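Local coordinates for pilin, type IV (Thermus thermophilus, PDB 4BHR), which is a type IV pilin whose soluble domain, the part in this structure, probably takes part in pilus assembly at the membrane, at residues A[32-36]-A[50-54]; A[60-64]-A[75-80]. All coordinates share one frame; numbering follows the deposited sequence.

Contact 1: residues A[32-36]-A[50-54]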
ATOM      1  N   LEU A  32       3.546  -1.596 -11.099  1.00 17.97           N
ATOM      2  CA  LEU A  32       3.917  -0.762  -9.975  1.00 16.40           C
ATOM      3  C   LEU A  32       5.237  -0.083 -10.296  1.00 17.41           C
ATOM      4  O   LEU A  32       5.996  -0.595 -11.150  1.00 18.27           O
ATOM      5  CB  LEU A  32       4.089  -1.644  -8.730  1.00 15.47           C
ATOM      6  CG  LEU A  32       2.778  -2.248  -8.165  1.00 16.79           C
ATOM      7  CD1 LEU A  32       3.099  -3.162  -6.992  1.00 15.27           C
ATOM      8  CD2 LEU A  32       1.855  -1.124  -7.701  1.00 15.58           C
ATOM      9  N   PRO A  33       5.533   1.060  -9.647  1.00 16.99           N
ATOM     10  CA  PRO A  33       4.733   1.704  -8.583  1.00 17.15           C
ATOM     11  C   PRO A  33       3.590   2.603  -9.039  1.00 18.39           C
ATOM     12  O   PRO A  33       3.510   3.012 -10.209  1.00 17.61           O
ATOM     13  CB  PRO A  33       5.751   2.584  -7.884  1.00 16.22           C
ATOM     14  CG  PRO A  33       6.638   3.044  -9.026  1.00 18.42           C
ATOM     15  CD  PRO A  33       6.756   1.835  -9.928  1.00 17.77           C
ATOM     16  N   GLN A  34       2.656   2.868  -8.110  1.00 16.27           N
ATOM     17  CA  GLN A  34       1.477   3.717  -8.417  1.00 15.93           C
ATOM     18  C   GLN A  34       1.113   4.480  -7.181  1.00 16.19           C
ATOM     19  O   GLN A  34       1.414   4.054  -6.087  1.00 16.06           O
ATOM     20  CB  GLN A  34       0.232   2.900  -8.809  1.00 16.25           C
ATOM     21  CG  GLN A  34       0.413   2.038 -10.060  1.00 17.95           C
ATOM     22  CD  GLN A  34       0.684   2.813 -11.350  1.00 21.37           C
ATOM     23  OE1 GLN A  34       0.435   4.024 -11.453  1.00 22.41           O
ATOM     24  NE2 GLN A  34       1.223   2.097 -12.363  1.00 23.02           N
ATOM     25  N   ALA A  35       0.475   5.634  -7.363  1.00 16.76           N
ATOM     26  CA  ALA A  35      -0.182   6.316  -6.252  1.00 16.30           C
ATOM     27  C   ALA A  35      -1.289   5.438  -5.635  1.00 16.23           C
ATOM     28  O   ALA A  35      -1.952   4.691  -6.322  1.00 18.20           O
ATOM     29  CB  ALA A  35      -0.818   7.625  -6.777  1.00 15.33           C
ATOM     30  N   CYS A  36      -1.488   5.573  -4.328  1.00 15.21           N
ATOM     31  CA  CYS A  36      -2.447   4.712  -3.656  1.00 17.09           C
ATOM     32  C   CYS A  36      -3.825   5.002  -4.168  1.00 18.09           C
ATOM     33  O   CYS A  36      -4.715   4.136  -4.022  1.00 18.07           O
ATOM     34  CB  CYS A  36      -2.429   4.949  -2.153  1.00 17.32           C
ATOM     35  SG  CYS A  36      -0.938   4.329  -1.373  1.00 18.10           S
ATOM     36  N   CYS A  50       0.978   8.943  -0.731  1.00 18.97           N
ATOM     37  CA  CYS A  50       0.856   7.500  -0.452  1.00 17.70           C
ATOM     38  C   CYS A  50       1.206   6.790  -1.734  1.00 17.68           C
ATOM     39  O   CYS A  50       0.698   7.157  -2.806  1.00 19.73           O
ATOM     40  CB  CYS A  50      -0.587   7.134  -0.039  1.00 20.02           C
ATOM     41  SG  CYS A  50      -0.837   5.404   0.408  1.00 23.05           S
ATOM     42  N   ASN A  51       2.083   5.795  -1.632  1.00 16.57           N
ATOM     43  CA  ASN A  51       2.416   5.056  -2.831  1.00 15.46           C
ATOM     44  C   ASN A  51       2.499   3.571  -2.593  1.00 15.06           C
ATOM     45  O   ASN A  51       2.602   3.133  -1.471  1.00 14.51           O
ATOM     46  CB  ASN A  51       3.729   5.655  -3.384  1.00 16.27           C
ATOM     47  CG  ASN A  51       4.889   5.571  -2.380  1.00 18.21           C
ATOM     48  OD1 ASN A  51       5.389   4.496  -2.101  1.00 22.50           O
ATOM     49  ND2 ASN A  51       5.296   6.726  -1.816  1.00 21.75           N
ATOM     50  N   VAL A  52       2.415   2.775  -3.672  1.00 14.15           N
ATOM     51  CA  VAL A  52       2.571   1.338  -3.594  1.00 14.11           C
ATOM     52  C   VAL A  52       3.761   0.982  -4.478  1.00 15.66           C
ATOM     53  O   VAL A  52       3.807   1.378  -5.665  1.00 15.73           O
ATOM     54  CB  VAL A  52       1.345   0.610  -4.200  1.00 15.50           C
ATOM     55  CG1 VAL A  52       1.501  -0.908  -4.004  1.00 15.97           C
ATOM     56  CG2 VAL A  52       0.056   1.052  -3.503  1.00 17.75           C
ATOM     57  N   THR A  53       4.702   0.215  -3.907  1.00 14.59           N
ATOM     58  CA  THR A  53       5.877  -0.196  -4.654  1.00 15.06           C
ATOM     59  C   THR A  53       5.998  -1.709  -4.638  1.00 15.28           C
ATOM     60  O   THR A  53       5.539  -2.409  -3.719  1.00 15.00           O
ATOM     61  CB  THR A  53       7.195   0.398  -4.062  1.00 15.87           C
ATOM     62  OG1 THR A  53       7.253   0.135  -2.642  1.00 16.87           O
ATOM     63  CG2 THR A  53       7.270   1.891  -4.326  1.00 15.41           C
ATOM     64  N   ALA A  54       6.621  -2.252  -5.693  1.00 15.52           N
ATOM     65  CA  ALA A  54       6.867  -3.665  -5.773  1.00 17.39           C
ATOM     66  C   ALA A  54       8.120  -4.070  -5.002  1.00 17.14           C
ATOM     67  O   ALA A  54       9.209  -3.431  -5.121  1.00 18.90           O
ATOM     68  CB  ALA A  54       6.988  -4.081  -7.233  1.00 15.82           C
TER
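Cys36 and Cys50 are joined through their SG atoms by a disulfide with a chi3 of -65°. The sulfur of Cys50 lies anti to its backbone N (chi1 -177°), which turns it toward Cys36 and lets the bridge close beside the backbone bond from Cys36 N to Cys50 O. On the same side of the sheet, Val52 sits between the disulfide and Leu32: its CG2 faces Cys36 SG at 4.0 Å, while CG1 points the other way and meets Leu32 CD2 at 3.7 Å. A branched valine suits this place, since each methyl serves a different neighbour. Leu32 CD1 reaches on over the chain at Ala54, 4.0 Å from Ala54 CB, where the small methyl leaves room for the leucine fork. Replacing Leu32 by an alanine would probably uncover Val52 CG1 and leave a gap beside Phe61 and Phe39, which the leucine also touches. Pro33, after a cis peptide bond, turns its ring from this apolar side and lays CB 3.9 Å from Thr53 CG2. Between the two flanks the strands pair through Val52 N to Gln34 O (2.9 Å) and Gln34 N to Val52 O. Val14 of helix 6-20 packs on Cys36 and Val52. This is an antiparallel edge-strand pairing closed by a disulfide, set against the helix as in the alpha-beta fold of type IV pilins.

Contact 2: residues A[60-64]-A[75-80]; sequences NFTVT and VSFDSS
Strands 61-64 and 75-78 run antiparallel as the arms of a beta hairpin in the pilin sheet, their axes 4.7 Å apart at closest approach and 165° from each other in direction. Val63 and Phe77 form a hydrogen-bonded pair, with Val63 N to Phe77 O at 2.9 Å and Phe77 N to Val63 O at 2.8 Å. Thr62 with Asp78 and Thr64 with Ser76 are the non-hydrogen-bonded pairs on either side. The faces differ in chemistry: Val63 and Phe77 are buried on the side of helix 6-20, where their apolar groups belong, whereas the threonines, Ser76 and Asp78 take the more polar side. There a water gives a 2.6 Å bond to Thr62 OG1 and a weak one to Asp78 OD2; Thr62 OG1 is also bonded to Asn55. Asp78 OD1 closes an Asx turn by accepting Ser80 N, and Ser80 OG joins it from the same face of the carboxylate, so two bonds from one residue secure the chain as it leaves the strand. One residue past the strand end, Ser79 N bonds to Phe61 O almost in line with the carbonyl. Small enough to fit against an aromatic face, Ser79 places CB 3.8 Å from the Phe61 ring centroid, a CH-pi contact. Its OG stands between the backbone N and the carbonyl carbon (chi1 66°), which turns it to the Asn60-Phe61 chain, where it accepts Phe61 N at 2.8 Å and donates to Asn60 OD1 at 2.7 Å, in the amide plane on a lone pair.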
ATOM      1  N   ASN A  60       5.481  -9.708  -3.753  1.00 15.64           N
ATOM      2  CA  ASN A  60       4.878  -8.863  -2.715  1.00 16.05           C
ATOM      3  C   ASN A  60       5.045  -7.399  -2.999  1.00 14.80           C
ATOM      4  O   ASN A  60       5.779  -7.006  -3.944  1.00 15.78           O
ATOM      5  CB  ASN A  60       5.507  -9.267  -1.362  1.00 15.98           C
ATOM      6  CG  ASN A  60       4.957 -10.564  -0.857  1.00 15.94           C
ATOM      7  OD1 ASN A  60       3.765 -10.649  -0.533  1.00 18.47           O
ATOM      8  ND2 ASN A  60       5.807 -11.630  -0.787  1.00 15.87           N
ATOM      9  N   PHE A  61       4.375  -6.575  -2.184  1.00 13.46           N
ATOM     10  CA  PHE A  61       4.404  -5.123  -2.407  1.00 13.73           C
ATOM     11  C   PHE A  61       4.408  -4.418  -1.056  1.00 12.98           C
ATOM     12  O   PHE A  61       4.097  -5.005  -0.013  1.00 14.93           O
ATOM     13  CB  PHE A  61       3.176  -4.667  -3.246  1.00 13.89           C
ATOM     14  CG  PHE A  61       1.855  -5.094  -2.635  1.00 14.36           C
ATOM     15  CD1 PHE A  61       1.224  -4.244  -1.714  1.00 14.92           C
ATOM     16  CD2 PHE A  61       1.254  -6.313  -2.948  1.00 13.89           C
ATOM     17  CE1 PHE A  61       0.022  -4.627  -1.088  1.00 15.26           C
ATOM     18  CE2 PHE A  61       0.072  -6.704  -2.333  1.00 14.44           C
ATOM     19  CZ  PHE A  61      -0.556  -5.861  -1.407  1.00 14.21           C
ATOM     20  N   THR A  62       4.709  -3.153  -1.086  1.00 13.55           N
ATOM     21  CA  THR A  62       4.694  -2.312   0.140  1.00 14.69           C
ATOM     22  C   THR A  62       3.865  -1.064  -0.148  1.00 14.67           C
ATOM     23  O   THR A  62       4.049  -0.383  -1.162  1.00 13.98           O
ATOM     24  CB  THR A  62       6.116  -1.880   0.562  1.00 16.54           C
ATOM     25  OG1 THR A  62       6.906  -3.054   0.850  1.00 18.44           O
ATOM     26  CG2 THR A  62       6.085  -0.999   1.869  1.00 17.34           C
ATOM     27  N   VAL A  63       2.959  -0.741   0.778  1.00 13.24           N
ATOM     28  CA  VAL A  63       2.154   0.469   0.680  1.00 13.28           C
ATOM     29  C   VAL A  63       2.685   1.418   1.721  1.00 14.92           C
ATOM     30  O   VAL A  63       2.813   1.027   2.903  1.00 15.41           O
ATOM     31  CB  VAL A  63       0.657   0.152   1.040  1.00 12.87           C
ATOM     32  CG1 VAL A  63      -0.192   1.421   0.849  1.00 13.69           C
ATOM     33  CG2 VAL A  63       0.140  -0.959   0.148  1.00 13.65           C
ATOM     34  N   THR A  64       2.996   2.644   1.305  1.00 16.05           N
ATOM     35  CA  THR A  64       3.561   3.615   2.242  1.00 17.23           C
ATOM     36  C   THR A  64       2.846   4.953   2.205  1.00 15.12           C
ATOM     37  O   THR A  64       2.681   5.532   1.150  1.00 16.72           O
ATOM     38  CB  THR A  64       5.038   3.871   1.918  1.00 17.78           C
ATOM     39  OG1 THR A  64       5.755   2.626   1.958  1.00 20.39           O
ATOM     40  CG2 THR A  64       5.606   4.836   3.007  1.00 21.32           C
ATOM     41  N   VAL A  75       3.426   5.459   7.801  1.00 19.37           N
ATOM     42  CA  VAL A  75       2.992   4.147   8.147  1.00 17.74           C
ATOM     43  C   VAL A  75       3.057   3.329   6.849  1.00 16.26           C
ATOM     44  O   VAL A  75       2.799   3.873   5.776  1.00 17.59           O
ATOM     45  CB  VAL A  75       1.586   4.148   8.736  1.00 20.01           C
ATOM     46  CG1 VAL A  75       0.627   5.006   7.892  1.00 21.33           C
ATOM     47  CG2 VAL A  75       1.093   2.719   8.969  1.00 20.33           C
ATOM     48  N   SER A  76       3.466   2.097   7.003  1.00 16.56           N
ATOM     49  CA  SER A  76       3.761   1.152   5.898  1.00 18.26           C
ATOM     50  C   SER A  76       3.118  -0.143   6.111  1.00 17.19           C
ATOM     51  O   SER A  76       2.885  -0.514   7.245  1.00 17.67           O
ATOM     52  CB  SER A  76       5.246   0.805   5.943  1.00 19.70           C
ATOM     53  OG  SER A  76       5.722   1.382   4.827  1.00 27.86           O
ATOM     54  N   PHE A  77       2.779  -0.853   5.029  1.00 16.21           N
ATOM     55  CA  PHE A  77       2.303  -2.210   5.177  1.00 15.83           C
ATOM     56  C   PHE A  77       3.014  -3.050   4.129  1.00 17.07           C
ATOM     57  O   PHE A  77       3.045  -2.674   2.975  1.00 16.49           O
ATOM     58  CB  PHE A  77       0.772  -2.315   5.014  1.00 16.96           C
ATOM     59  CG  PHE A  77       0.290  -3.720   5.068  1.00 18.80           C
ATOM     60  CD1 PHE A  77       0.267  -4.499   3.899  1.00 20.14           C
ATOM     61  CD2 PHE A  77      -0.173  -4.269   6.264  1.00 20.48           C
ATOM     62  CE1 PHE A  77      -0.219  -5.805   3.944  1.00 20.90           C
ATOM     63  CE2 PHE A  77      -0.665  -5.545   6.311  1.00 21.52           C
ATOM     64  CZ  PHE A  77      -0.666  -6.322   5.137  1.00 21.49           C
ATOM     65  N   ASP A  78       3.625  -4.156   4.544  1.00 15.84           N
ATOM     66  CA  ASP A  78       4.472  -5.002   3.644  1.00 17.64           C
ATOM     67  C   ASP A  78       3.786  -6.322   3.486  1.00 17.35           C
ATOM     68  O   ASP A  78       3.533  -7.011   4.470  1.00 19.17           O
ATOM     69  CB  ASP A  78       5.867  -5.182   4.304  1.00 19.49           C
ATOM     70  CG  ASP A  78       6.836  -6.007   3.448  1.00 21.60           C
ATOM     71  OD1 ASP A  78       6.397  -6.619   2.449  1.00 20.44           O
ATOM     72  OD2 ASP A  78       8.043  -6.021   3.782  1.00 23.68           O
ATOM     73  N   SER A  79       3.308  -6.632   2.260  1.00 17.77           N
ATOM     74  CA  SER A  79       2.485  -7.829   2.092  1.00 15.70           C
ATOM     75  C   SER A  79       3.286  -9.077   2.331  1.00 16.69           C
ATOM     76  O   SER A  79       2.735 -10.138   2.548  1.00 16.92           O
ATOM     77  CB  SER A  79       1.906  -7.901   0.677  1.00 17.36           C
ATOM     78  OG  SER A  79       2.907  -8.082  -0.303  1.00 16.38           O
ATOM     79  N   SER A  80       4.605  -8.936   2.289  1.00 16.40           N
ATOM     80  CA  SER A  80       5.478 -10.101   2.436  1.00 17.96           C
ATOM     81  C   SER A  80       5.506 -10.567   3.889  1.00 21.06           C
ATOM     82  O   SER A  80       5.795 -11.727   4.149  1.00 21.31           O
ATOM     83  CB  SER A  80       6.891  -9.818   1.919  1.00 18.49           C
ATOM     84  OG  SER A  80       7.686  -9.225   2.917  1.00 21.77           O
TER
HETATM   85  O   HOH W   1       8.954  -3.068   2.501  1.00 37.23           O

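How the contacts relate
Contacts 1 and 2 lie in one antiparallel sheet, their centres about 10 Å apart, and meet where strand 47-54 runs beside strand 61-67. Two probable backbone hydrogen bonds stitch them together: Asn51 O to Thr64 N at 2.8 Å and Thr53 O to Thr62 N at 2.9 Å. Contact 1 ties the outermost strand 34-35 to this pair, and contact 2 carries the sheet on to strand 74-78, which strand 83-87 follows. Their apolar side chains form one continuous layer under helix 6-20: Phe61 packs on both Leu32 and Val52, and Val63 on both cysteines of the disulfide. Along the chain the first contact is complete before the second begins.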